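Local coordinates for DyP-type peroxidase (Thermobifida cellulosilytica, PDB 4GS1), which probably catalyses the peroxide-dependent oxidation of dyes and other organic substrates at a bound haem, as a member of the DyP-type peroxidase family, at residues A38-I43 with M106-I111; T220-A225 with R316-G321; S240-R245 with L339-Q344. One frame throughout, in Å; residues are numbered along the deposited sequence.

Interaction 1. Residues A38-I43 with M106-I111; sequences APQPGI and MVTIGI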
loop_
_atom_site.group_PDB
_atom_site.type_symbol
_atom_site.label_atom_id
_atom_site.label_comp_id
_atom_site.label_asym_id
_atom_site.label_seq_id
_atom_site.Cartn_x
_atom_site.Cartn_y
_atom_site.Cartn_z
ATOM N N ALA B 38 -0.279 16.837 -21.361
ATOM C CA ALA B 38 0.816 16.508 -22.276
ATOM C C ALA B 38 2.110 16.218 -21.529
ATOM O O ALA B 38 2.360 16.810 -20.479
ATOM C CB ALA B 38 1.028 17.639 -23.271
ATOM N N PRO B 39 2.940 15.302 -22.065
ATOM C CA PRO B 39 2.698 14.485 -23.265
ATOM C C PRO B 39 1.634 13.417 -23.044
ATOM O O PRO B 39 0.962 13.030 -24.003
ATOM C CB PRO B 39 4.062 13.822 -23.519
ATOM C CG PRO B 39 4.716 13.797 -22.197
ATOM C CD PRO B 39 4.293 15.080 -21.527
ATOM N N GLN B 40 1.496 12.958 -21.799
ATOM C CA GLN B 40 0.446 12.039 -21.386
ATOM C C GLN B 40 0.128 12.407 -19.942
ATOM O O GLN B 40 0.934 13.090 -19.301
ATOM C CB GLN B 40 0.961 10.592 -21.406
ATOM C CG GLN B 40 1.096 9.946 -22.777
ATOM C CD GLN B 40 1.479 8.482 -22.661
ATOM O OE1 GLN B 40 0.838 7.718 -21.923
ATOM N NE2 GLN B 40 2.540 8.086 -23.357
ATOM N N PRO B 41 -1.032 11.958 -19.423
ATOM C CA PRO B 41 -1.321 12.141 -17.996
ATOM C C PRO B 41 -0.251 11.465 -17.157
ATOM O O PRO B 41 0.341 10.483 -17.610
ATOM C CB PRO B 41 -2.633 11.382 -17.811
ATOM C CG PRO B 41 -3.285 11.423 -19.167
ATOM C CD PRO B 41 -2.141 11.279 -20.124
ATOM N N GLY B 42 -0.004 11.978 -15.955
ATOM C CA GLY B 42 0.922 11.327 -15.041
ATOM C C GLY B 42 2.255 12.030 -14.902
ATOM O O GLY B 42 3.185 11.477 -14.311
ATOM N N ILE B 43 2.351 13.246 -15.436
ATOM C CA ILE B 43 3.596 14.004 -15.396
ATOM C C ILE B 43 3.330 15.388 -14.806
ATOM O O ILE B 43 3.903 15.751 -13.783
ATOM C CB ILE B 43 4.222 14.130 -16.808
ATOM C CG1 ILE B 43 4.568 12.735 -17.348
ATOM C CG2 ILE B 43 5.459 15.036 -16.784
ATOM C CD1 ILE B 43 4.857 12.708 -18.837
ATOM N N MET B 106 -5.481 8.174 -13.515
ATOM C CA MET B 106 -4.677 8.514 -14.682
ATOM C C MET B 106 -3.744 7.375 -15.064
ATOM O O MET B 106 -3.213 6.680 -14.190
ATOM C CB MET B 106 -3.875 9.800 -14.426
ATOM C CG MET B 106 -3.101 9.811 -13.102
ATOM S SD MET B 106 -2.141 11.341 -12.856
ATOM C CE MET B 106 -3.433 12.564 -12.688
ATOM N N VAL B 107 -3.548 7.200 -16.371
ATOM C CA VAL B 107 -2.729 6.121 -16.926
ATOM C C VAL B 107 -1.654 6.689 -17.857
ATOM O O VAL B 107 -1.964 7.464 -18.770
ATOM C CB VAL B 107 -3.600 5.103 -17.721
ATOM C CG1 VAL B 107 -2.740 3.955 -18.241
ATOM C CG2 VAL B 107 -4.723 4.556 -16.846
ATOM N N THR B 108 -0.398 6.308 -17.615
ATOM C CA THR B 108 0.741 6.696 -18.444
ATOM C C THR B 108 1.330 5.461 -19.114
ATOM O O THR B 108 1.503 4.431 -18.461
ATOM C CB THR B 108 1.863 7.302 -17.585
ATOM O OG1 THR B 108 1.303 8.178 -16.601
ATOM C CG2 THR B 108 2.868 8.066 -18.458
ATOM N N ILE B 109 1.664 5.562 -20.401
ATOM C CA ILE B 109 2.179 4.418 -21.150
ATOM C C ILE B 109 3.605 4.681 -21.650
ATOM O O ILE B 109 3.864 5.689 -22.310
ATOM C CB ILE B 109 1.264 4.082 -22.366
ATOM C CG1 ILE B 109 -0.173 3.787 -21.909
ATOM C CG2 ILE B 109 1.817 2.912 -23.138
ATOM C CD1 ILE B 109 -1.178 3.697 -23.084
ATOM N N GLY B 110 4.532 3.779 -21.341
ATOM C CA GLY B 110 5.921 3.991 -21.731
ATOM C C GLY B 110 6.570 2.807 -22.416
ATOM O O GLY B 110 6.060 1.677 -22.363
ATOM N N ILE B 111 7.726 3.068 -23.026
ATOM C CA ILE B 111 8.402 2.113 -23.898
ATOM C C ILE B 111 9.883 2.035 -23.539
ATOM O O ILE B 111 10.548 3.063 -23.389
ATOM C CB ILE B 111 8.257 2.573 -25.364
ATOM C CG1 ILE B 111 6.807 2.399 -25.829
ATOM C CG2 ILE B 111 9.217 1.814 -26.291
ATOM C CD1 ILE B 111 6.477 3.170 -27.104
HETATM O O HOH W 1 -1.874 7.614 -21.545
#
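Gln40 lays its terminal amide against Ile109 on strand 106-111, an outermost strand of the N-terminal ferredoxin-like sheet, and bonds there much as a neighbouring strand would. The Ile109 N-H points at Gln40 OE1 at 2.8 Å in a fairly straight bond (159° at the hydrogen), tilted from the carbonyl plane of the side-chain amide. In return Gln40 NE2 donates to Ile109 O at 2.9 Å, in the carbonyl plane and on a lone pair. A glutamine suits the place because one flat group offers both a donor and an acceptor, and the pair of bonds fixes the flip of the amide. Its chain is extended beyond CG (chi2 -174°), which lets it span from the loop to the strand.

At the next residue of the loop, Pro41 O accepts a hydrogen bond from Thr108 OG1 at 2.7 Å, while the ring carbon Pro41 CB packs on Met106 CB at 3.9 Å. Gly42 follows with a positive phi of 106°, and its CA lies 3.5 Å from Thr108 OG1; a CB would strike that hydroxyl and the preceding carbonyl O, so only glycine fits comfortably. Met106, with CG between its backbone N and carbonyl carbon and the chain extended to the sulfur, brings SD to 3.8 Å from Gly42 CA.

Around this shell, NE2 of Gln40 also bonds Pro380 O. The backbones of Met106, Thr108 and Gly110 pair with strand 149-155, which leaves Val107 and Ile109 to turn their backbone groups to the other edge; there Gln40 meets Ile109 and His88 meets Val107 N. Beside the amide a water donates to both Gln40 OE1, at 2.7 Å, and Val107 O.

Interaction 2. Residues T220-A225 with R316-G321; sequences TRTVTA and RMVRRG. With HEM (protoporphyrin IX containing Fe), chain F; OXY (oxygen molecule), chain G.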
loop_
_atom_site.group_PDB
_atom_site.type_symbol
_atom_site.label_atom_id
_atom_site.label_comp_id
_atom_site.label_asym_id
_atom_site.label_seq_id
_atom_site.Cartn_x
_atom_site.Cartn_y
_atom_site.Cartn_z
ATOM N N THR B 220 7.716 22.955 -18.682
ATOM C CA THR B 220 7.612 22.374 -20.014
ATOM C C THR B 220 8.990 22.125 -20.640
ATOM O O THR B 220 9.239 21.042 -21.190
ATOM C CB THR B 220 6.743 23.269 -20.920
ATOM O OG1 THR B 220 5.400 23.266 -20.416
ATOM C CG2 THR B 220 6.738 22.753 -22.347
ATOM N N ARG B 221 9.886 23.105 -20.531
ATOM C CA ARG B 221 11.242 22.976 -21.069
ATOM C C ARG B 221 11.994 21.850 -20.382
ATOM O O ARG B 221 12.815 21.169 -20.997
ATOM C CB ARG B 221 12.043 24.275 -20.899
ATOM C CG ARG B 221 11.631 25.410 -21.815
ATOM C CD ARG B 221 12.775 26.404 -22.043
ATOM N NE ARG B 221 13.242 27.041 -20.811
ATOM C CZ ARG B 221 12.585 28.003 -20.167
ATOM N NH1 ARG B 221 11.416 28.435 -20.621
ATOM N NH2 ARG B 221 13.089 28.531 -19.062
ATOM N N THR B 222 11.712 21.657 -19.101
ATOM C CA THR B 222 12.435 20.662 -18.320
ATOM C C THR B 222 12.048 19.232 -18.696
ATOM O O THR B 222 12.916 18.364 -18.763
ATOM C CB THR B 222 12.222 20.902 -16.816
ATOM O OG1 THR B 222 12.771 22.179 -16.460
ATOM C CG2 THR B 222 12.902 19.835 -15.992
ATOM N N VAL B 223 10.764 18.986 -18.961
ATOM C CA VAL B 223 10.306 17.598 -19.174
ATOM C C VAL B 223 10.191 17.161 -20.628
ATOM O O VAL B 223 10.117 15.963 -20.913
ATOM C CB VAL B 223 8.954 17.297 -18.482
ATOM C CG1 VAL B 223 9.030 17.591 -16.987
ATOM C CG2 VAL B 223 7.820 18.083 -19.133
ATOM N N THR B 224 10.168 18.115 -21.555
ATOM C CA THR B 224 9.821 17.795 -22.939
ATOM C C THR B 224 11.020 17.554 -23.849
ATOM O O THR B 224 11.939 18.370 -23.906
ATOM C CB THR B 224 8.979 18.931 -23.553
ATOM O OG1 THR B 224 7.884 19.231 -22.680
ATOM C CG2 THR B 224 8.445 18.519 -24.910
ATOM N N ALA B 225 10.998 16.444 -24.588
ATOM C CA ALA B 225 12.060 16.157 -25.546
ATOM C C ALA B 225 12.005 17.123 -26.725
ATOM O O ALA B 225 10.974 17.246 -27.379
ATOM C CB ALA B 225 11.960 14.719 -26.040
ATOM N N ARG B 316 18.450 19.694 -15.027
ATOM C CA ARG B 316 17.236 19.922 -14.259
ATOM C C ARG B 316 16.258 18.803 -14.559
ATOM O O ARG B 316 16.273 18.238 -15.650
ATOM C CB ARG B 316 16.622 21.275 -14.652
ATOM C CG ARG B 316 15.670 21.883 -13.628
ATOM C CD ARG B 316 15.255 23.310 -14.032
ATOM N NE ARG B 316 16.403 24.203 -14.193
ATOM C CZ ARG B 316 16.851 25.025 -13.248
ATOM N NH1 ARG B 316 16.245 25.082 -12.069
ATOM N NH2 ARG B 316 17.905 25.794 -13.484
ATOM N N MET B 317 15.411 18.474 -13.585
ATOM C CA MET B 317 14.409 17.433 -13.788
ATOM C C MET B 317 13.164 17.749 -12.970
ATOM O O MET B 317 13.200 18.622 -12.100
ATOM C CB MET B 317 14.980 16.066 -13.390
ATOM C CG MET B 317 15.205 15.903 -11.888
ATOM S SD MET B 317 16.404 14.602 -11.527
ATOM C CE MET B 317 17.923 15.498 -11.852
ATOM N N VAL B 318 12.062 17.058 -13.259
ATOM C CA VAL B 318 10.902 17.089 -12.377
ATOM C C VAL B 318 10.836 15.774 -11.626
ATOM O O VAL B 318 10.729 14.709 -12.233
ATOM C CB VAL B 318 9.590 17.328 -13.143
ATOM C CG1 VAL B 318 8.394 17.083 -12.238
ATOM C CG2 VAL B 318 9.559 18.759 -13.676
ATOM N N ARG B 319 10.933 15.850 -10.304
ATOM C CA ARG B 319 10.854 14.658 -9.469
ATOM C C ARG B 319 9.422 14.465 -8.992
ATOM O O ARG B 319 8.852 15.351 -8.357
ATOM C CB ARG B 319 11.834 14.781 -8.290
ATOM C CG ARG B 319 13.299 14.666 -8.701
ATOM C CD ARG B 319 14.249 15.207 -7.629
ATOM N NE ARG B 319 14.040 16.642 -7.413
ATOM C CZ ARG B 319 13.717 17.199 -6.249
ATOM N NH1 ARG B 319 13.589 16.458 -5.152
ATOM N NH2 ARG B 319 13.533 18.513 -6.179
ATOM N N ARG B 320 8.846 13.301 -9.301
ATOM C CA ARG B 320 7.442 13.020 -9.000
ATOM C C ARG B 320 7.385 11.647 -8.348
ATOM O O ARG B 320 6.849 10.687 -8.897
ATOM C CB ARG B 320 6.608 13.072 -10.288
ATOM C CG ARG B 320 5.090 13.039 -10.091
ATOM C CD ARG B 320 4.406 13.154 -11.458
ATOM N NE ARG B 320 2.946 13.081 -11.389
ATOM C CZ ARG B 320 2.262 11.943 -11.332
ATOM N NH1 ARG B 320 2.908 10.777 -11.293
ATOM N NH2 ARG B 320 0.934 11.970 -11.292
ATOM N N GLY B 321 7.982 11.563 -7.166
ATOM C CA GLY B 321 8.162 10.292 -6.489
ATOM C C GLY B 321 7.105 9.963 -5.459
ATOM O O GLY B 321 6.250 10.800 -5.122
HETATM C CHA HEM F . 16.434 17.735 -3.605
HETATM C CHB HEM F . 15.564 13.839 -0.864
HETATM C CHC HEM F . 17.426 10.947 -4.295
HETATM C CHD HEM F . 17.919 14.789 -7.230
HETATM C C1A HEM F . 16.067 16.924 -2.568
HETATM C C2A HEM F . 15.530 17.392 -1.314
HETATM C C3A HEM F . 15.292 16.310 -0.558
HETATM C C4A HEM F . 15.662 15.139 -1.313
HETATM C CMA HEM F . 14.711 16.287 0.877
HETATM C CAA HEM F . 15.294 18.883 -0.953
HETATM C CBA HEM F . 13.861 19.340 -1.276
HETATM C CGA HEM F . 13.604 19.441 -2.755
HETATM O O1A HEM F . 14.075 20.434 -3.388
HETATM O O2A HEM F . 12.913 18.546 -3.304
HETATM C C1B HEM F . 16.009 12.728 -1.544
HETATM C C2B HEM F . 16.010 11.379 -1.021
HETATM C C3B HEM F . 16.535 10.572 -1.957
HETATM C C4B HEM F . 16.869 11.386 -3.112
HETATM C CMB HEM F . 15.512 11.026 0.401
HETATM C CAB HEM F . 16.752 9.037 -1.920
HETATM C CBB HEM F . 16.041 8.217 -1.121
HETATM C C1C HEM F . 17.724 11.740 -5.389
HETATM C C2C HEM F . 18.307 11.294 -6.647
HETATM C C3C HEM F . 18.426 12.360 -7.464
HETATM C C4C HEM F . 17.950 13.509 -6.730
HETATM C CMC HEM F . 18.656 9.822 -6.961
HETATM C CAC HEM F . 18.980 12.482 -8.911
HETATM C CBC HEM F . 19.814 11.612 -9.487
HETATM C C1D HEM F . 17.548 15.908 -6.531
HETATM C C2D HEM F . 17.507 17.237 -7.092
HETATM C C3D HEM F . 17.062 18.148 -5.966
HETATM C C4D HEM F . 16.850 17.286 -4.830
HETATM C CMD HEM F . 17.859 17.674 -8.534
HETATM C CAD HEM F . 16.862 19.670 -6.050
HETATM C CBD HEM F . 18.212 20.377 -5.916
HETATM C CGD HEM F . 17.973 21.866 -6.048
HETATM O O1D HEM F . 17.820 22.548 -4.997
HETATM O O2D HEM F . 17.904 22.370 -7.199
HETATM N NA HEM F . 16.140 15.541 -2.554
HETATM N NB HEM F . 16.544 12.701 -2.823
HETATM N NC HEM F . 17.532 13.112 -5.464
HETATM N ND HEM F . 17.148 15.971 -5.193
HETATM FE FE HEM F . 16.940 14.355 -3.980
HETATM O O1 OXY G . 14.659 13.878 -4.558
HETATM O O2 OXY G . 13.334 13.227 -4.598
HETATM O O HOH W 2 15.562 18.674 -18.197
#
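Thr222 CG2 rests on Met317 CA at 3.6 Å, and Val223 CG1 meets Val318 CG2 at the same distance, a small apolar seam that suits branched side chains between helix and strand. A water beside it donates to both Thr222 O and Arg316 O, and Thr222 OG1 turns back to Leu218 O of its own helix.

Arg319 runs the other way, to the haem. From CB its chain reaches CG, which touches the Phe340 ring, then CD, 3.4 Å from O1 of the dioxygen; NE lies over pyrrole D, and a bend at chi3 (-63°) lets the guanidinium lay a face on haem C4D. At the tip NH1 and NH2 both bond haem O2A at 2.9 Å, and NH1 gives O1 a weak bond. O1 of this molecule, probably from the crystallisation liquor, is 2.4 Å from haem FE; Arg319 beside it is consistent with the distal arginine of DyP-type peroxidases. A leucine here has no nitrogens to hold the propionate, which would probably be freer to turn.

Val318 and Arg319 thus begin strand 318-328, with helix 217-223 on one side, the haem on the other, and strand 334-344 alongside.

Interaction 3. Residues S240-R245 with L339-Q344; sequences SYLVVR and LFMAWQ. With HEM (protoporphyrin IX containing Fe), chain F.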
loop_
_atom_site.group_PDB
_atom_site.type_symbol
_atom_site.label_atom_id
_atom_site.label_comp_id
_atom_site.label_asym_id
_atom_site.label_seq_id
_atom_site.Cartn_x
_atom_site.Cartn_y
_atom_site.Cartn_z
ATOM N N SER B 240 8.400 12.600 -23.086
ATOM C CA SER B 240 9.271 12.816 -21.935
ATOM C C SER B 240 9.952 11.503 -21.623
ATOM O O SER B 240 9.469 10.444 -22.041
ATOM C CB SER B 240 8.468 13.303 -20.731
ATOM O OG SER B 240 9.333 13.690 -19.661
ATOM N N TYR B 241 11.077 11.566 -20.917
ATOM C CA TYR B 241 11.742 10.355 -20.438
ATOM C C TYR B 241 11.618 10.225 -18.933
ATOM O O TYR B 241 11.819 11.195 -18.197
ATOM C CB TYR B 241 13.225 10.341 -20.838
ATOM C CG TYR B 241 13.433 10.220 -22.326
ATOM C CD1 TYR B 241 13.592 8.976 -22.926
ATOM C CD2 TYR B 241 13.462 11.342 -23.133
ATOM C CE1 TYR B 241 13.780 8.857 -24.298
ATOM C CE2 TYR B 241 13.644 11.231 -24.512
ATOM C CZ TYR B 241 13.805 9.983 -25.078
ATOM O OH TYR B 241 13.994 9.862 -26.444
ATOM N N LEU B 242 11.274 9.018 -18.489
ATOM C CA LEU B 242 11.150 8.695 -17.072
ATOM C C LEU B 242 12.300 7.818 -16.612
ATOM O O LEU B 242 12.546 6.756 -17.182
ATOM C CB LEU B 242 9.847 7.930 -16.838
ATOM C CG LEU B 242 9.720 7.249 -15.472
ATOM C CD1 LEU B 242 9.651 8.281 -14.361
ATOM C CD2 LEU B 242 8.489 6.371 -15.443
ATOM N N VAL B 243 13.007 8.257 -15.578
ATOM C CA VAL B 243 13.923 7.375 -14.864
ATOM C C VAL B 243 13.287 6.968 -13.544
ATOM O O VAL B 243 12.948 7.823 -12.721
ATOM C CB VAL B 243 15.277 8.057 -14.580
ATOM C CG1 VAL B 243 16.121 7.172 -13.648
ATOM C CG2 VAL B 243 16.015 8.315 -15.887
ATOM N N VAL B 244 13.114 5.663 -13.346
ATOM C CA VAL B 244 12.613 5.134 -12.080
ATOM C C VAL B 244 13.769 4.551 -11.284
ATOM O O VAL B 244 14.586 3.806 -11.830
ATOM C CB VAL B 244 11.630 3.978 -12.327
ATOM C CG1 VAL B 244 11.117 3.434 -10.995
ATOM C CG2 VAL B 244 10.480 4.423 -13.190
ATOM N N ARG B 245 13.852 4.894 -10.000
ATOM C CA ARG B 245 14.779 4.211 -9.095
ATOM C C ARG B 245 14.045 3.769 -7.842
ATOM O O ARG B 245 13.371 4.568 -7.192
ATOM C CB ARG B 245 15.973 5.112 -8.725
ATOM C CG ARG B 245 16.744 5.670 -9.931
ATOM C CD ARG B 245 17.671 4.627 -10.566
ATOM N NE ARG B 245 18.932 4.499 -9.821
ATOM C CZ ARG B 245 20.064 4.031 -10.337
ATOM N NH1 ARG B 245 20.107 3.636 -11.606
ATOM N NH2 ARG B 245 21.161 3.972 -9.587
ATOM N N LEU B 339 10.200 5.558 -3.982
ATOM C CA LEU B 339 10.004 5.208 -5.377
ATOM C C LEU B 339 10.273 6.510 -6.140
ATOM O O LEU B 339 9.389 7.349 -6.358
ATOM C CB LEU B 339 8.592 4.632 -5.591
ATOM C CG LEU B 339 8.043 4.517 -7.017
ATOM C CD1 LEU B 339 9.056 3.870 -7.924
ATOM C CD2 LEU B 339 6.755 3.701 -7.013
ATOM N N PHE B 340 11.539 6.683 -6.509
ATOM C CA PHE B 340 12.020 7.892 -7.164
ATOM C C PHE B 340 11.629 7.866 -8.648
ATOM O O PHE B 340 11.836 6.864 -9.339
ATOM C CB PHE B 340 13.550 7.952 -7.002
ATOM C CG PHE B 340 14.208 9.102 -7.722
ATOM C CD1 PHE B 340 14.493 10.280 -7.052
ATOM C CD2 PHE B 340 14.580 8.989 -9.064
ATOM C CE1 PHE B 340 15.113 11.349 -7.710
ATOM C CE2 PHE B 340 15.199 10.050 -9.728
ATOM C CZ PHE B 340 15.464 11.229 -9.051
ATOM N N MET B 341 11.048 8.960 -9.132
ATOM C CA MET B 341 10.679 9.068 -10.543
ATOM C C MET B 341 11.029 10.445 -11.085
ATOM O O MET B 341 10.438 11.452 -10.690
ATOM C CB MET B 341 9.195 8.752 -10.728
ATOM C CG MET B 341 8.887 7.277 -10.522
ATOM S SD MET B 341 7.204 6.881 -11.005
ATOM C CE MET B 341 6.411 7.235 -9.507
ATOM N N ALA B 342 12.016 10.490 -11.975
ATOM C CA ALA B 342 12.451 11.762 -12.550
ATOM C C ALA B 342 11.995 11.872 -13.993
ATOM O O ALA B 342 12.178 10.938 -14.776
ATOM C CB ALA B 342 13.964 11.894 -12.474
ATOM N N TRP B 343 11.429 13.024 -14.346
ATOM C CA TRP B 343 10.968 13.275 -15.710
ATOM C C TRP B 343 11.837 14.350 -16.336
ATOM O O TRP B 343 12.131 15.359 -15.693
ATOM C CB TRP B 343 9.515 13.759 -15.668
ATOM C CG TRP B 343 8.563 12.714 -15.196
ATOM C CD1 TRP B 343 8.122 12.502 -13.921
ATOM C CD2 TRP B 343 7.938 11.713 -16.006
ATOM N NE1 TRP B 343 7.257 11.426 -13.889
ATOM C CE2 TRP B 343 7.121 10.934 -15.166
ATOM C CE3 TRP B 343 7.992 11.405 -17.368
ATOM C CZ2 TRP B 343 6.372 9.862 -15.636
ATOM C CZ3 TRP B 343 7.247 10.347 -17.836
ATOM C CH2 TRP B 343 6.444 9.594 -16.978
ATOM N N GLN B 344 12.236 14.149 -17.590
ATOM C CA GLN B 344 13.120 15.102 -18.262
ATOM C C GLN B 344 13.066 14.899 -19.768
ATOM O O GLN B 344 12.700 13.824 -20.239
ATOM C CB GLN B 344 14.568 14.939 -17.781
ATOM C CG GLN B 344 15.174 13.559 -18.059
ATOM C CD GLN B 344 15.189 12.684 -16.818
ATOM O OE1 GLN B 344 15.996 12.901 -15.916
ATOM N NE2 GLN B 344 14.281 11.712 -16.750
HETATM C CHA HEM F . 16.434 17.735 -3.605
HETATM C CHB HEM F . 15.564 13.839 -0.864
HETATM C CHC HEM F . 17.426 10.947 -4.295
HETATM C CHD HEM F . 17.919 14.789 -7.230
HETATM C C1A HEM F . 16.067 16.924 -2.568
HETATM C C2A HEM F . 15.530 17.392 -1.314
HETATM C C3A HEM F . 15.292 16.310 -0.558
HETATM C C4A HEM F . 15.662 15.139 -1.313
HETATM C CMA HEM F . 14.711 16.287 0.877
HETATM C CAA HEM F . 15.294 18.883 -0.953
HETATM C CBA HEM F . 13.861 19.340 -1.276
HETATM C CGA HEM F . 13.604 19.441 -2.755
HETATM O O1A HEM F . 14.075 20.434 -3.388
HETATM O O2A HEM F . 12.913 18.546 -3.304
HETATM C C1B HEM F . 16.009 12.728 -1.544
HETATM C C2B HEM F . 16.010 11.379 -1.021
HETATM C C3B HEM F . 16.535 10.572 -1.957
HETATM C C4B HEM F . 16.869 11.386 -3.112
HETATM C CMB HEM F . 15.512 11.026 0.401
HETATM C CAB HEM F . 16.752 9.037 -1.920
HETATM C CBB HEM F . 16.041 8.217 -1.121
HETATM C C1C HEM F . 17.724 11.740 -5.389
HETATM C C2C HEM F . 18.307 11.294 -6.647
HETATM C C3C HEM F . 18.426 12.360 -7.464
HETATM C C4C HEM F . 17.950 13.509 -6.730
HETATM C CMC HEM F . 18.656 9.822 -6.961
HETATM C CAC HEM F . 18.980 12.482 -8.911
HETATM C CBC HEM F . 19.814 11.612 -9.487
HETATM C C1D HEM F . 17.548 15.908 -6.531
HETATM C C2D HEM F . 17.507 17.237 -7.092
HETATM C C3D HEM F . 17.062 18.148 -5.966
HETATM C C4D HEM F . 16.850 17.286 -4.830
HETATM C CMD HEM F . 17.859 17.674 -8.534
HETATM C CAD HEM F . 16.862 19.670 -6.050
HETATM C CBD HEM F . 18.212 20.377 -5.916
HETATM C CGD HEM F . 17.973 21.866 -6.048
HETATM O O1D HEM F . 17.820 22.548 -4.997
HETATM O O2D HEM F . 17.904 22.370 -7.199
HETATM N NA HEM F . 16.140 15.541 -2.554
HETATM N NB HEM F . 16.544 12.701 -2.823
HETATM N NC HEM F . 17.532 13.112 -5.464
HETATM N ND HEM F . 17.148 15.971 -5.193
HETATM FE FE HEM F . 16.940 14.355 -3.980
#
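Tyr241 to Arg245 pair with Gln344 to Phe340 as antiparallel neighbours, their axes 4.7 Å apart and their directions 161° apart, with hydrogen-bonded pairs at Tyr241-Gln344, Val243-Ala342 and Arg245-Phe340. The pairs between them bring Leu242 beside Trp343 and Val244 beside Met341 on the opposite face of the sheet.

On that face Leu242 CB stands over the six-membered ring of Trp343, 3.8 Å from its centroid and 16° off the normal, a CH-pi contact. Leu242 CD1 reaches on to Met341 CB at 3.7 Å, and Val244 CG1 meets Leu339 CD1 at the same distance; aliphatic chains and a broad indole give this layer a close, largely apolar fit. At the ring's edge, near its plane, lies Ser240 OG, whose hydrogen bond goes to Val223 O.

These are the central strands of the four-stranded C-terminal ferredoxin-like sheet: 240-249 also pairs with 369-379, and 334-344 with 318-328.

The other face looks to the haem. Phe340, CG trans to its backbone N, brings the CE1 corner of its ring to 3.4 Å from haem C2C, with the methyl carbon CMC over one ring face. Its CB and CD2 lie against the aliphatic start of Arg245, which bends at its second and third torsions and carries its guanidinium away to Asp138 (salt bridge), Ser374 and His371. At the far end Gln344, with CG between its backbone N and carbonyl carbon, bends at chi2 (-102°), which turns its amide over the strand pair; NE2 gives Tyr241 O a second bond at 2.9 Å from well above the carbonyl plane, while Gln344 N takes the in-plane approach at 3.0 Å.

Interaction 1 closes within the N-terminal half of the chain before the other two open, whereas interactions 2 and 3 alternate along the chain, all four of their segments lying in the C-terminal half. The centres of interactions 1 and 2 lie about 13 Å apart. Those of interactions 1 and 3 are about 12 Å apart, and those of interactions 2 and 3 about 9 Å. The last two share one sheet, where strands 318-328 and 334-344 are neighbours, and both touch the haem. Loop 38-43 bridges the halves: Ile43 packs on Trp343 and Gly42 on Arg320. The haem-facing strands are therefore backed, on their other face, by part of the N-terminal half.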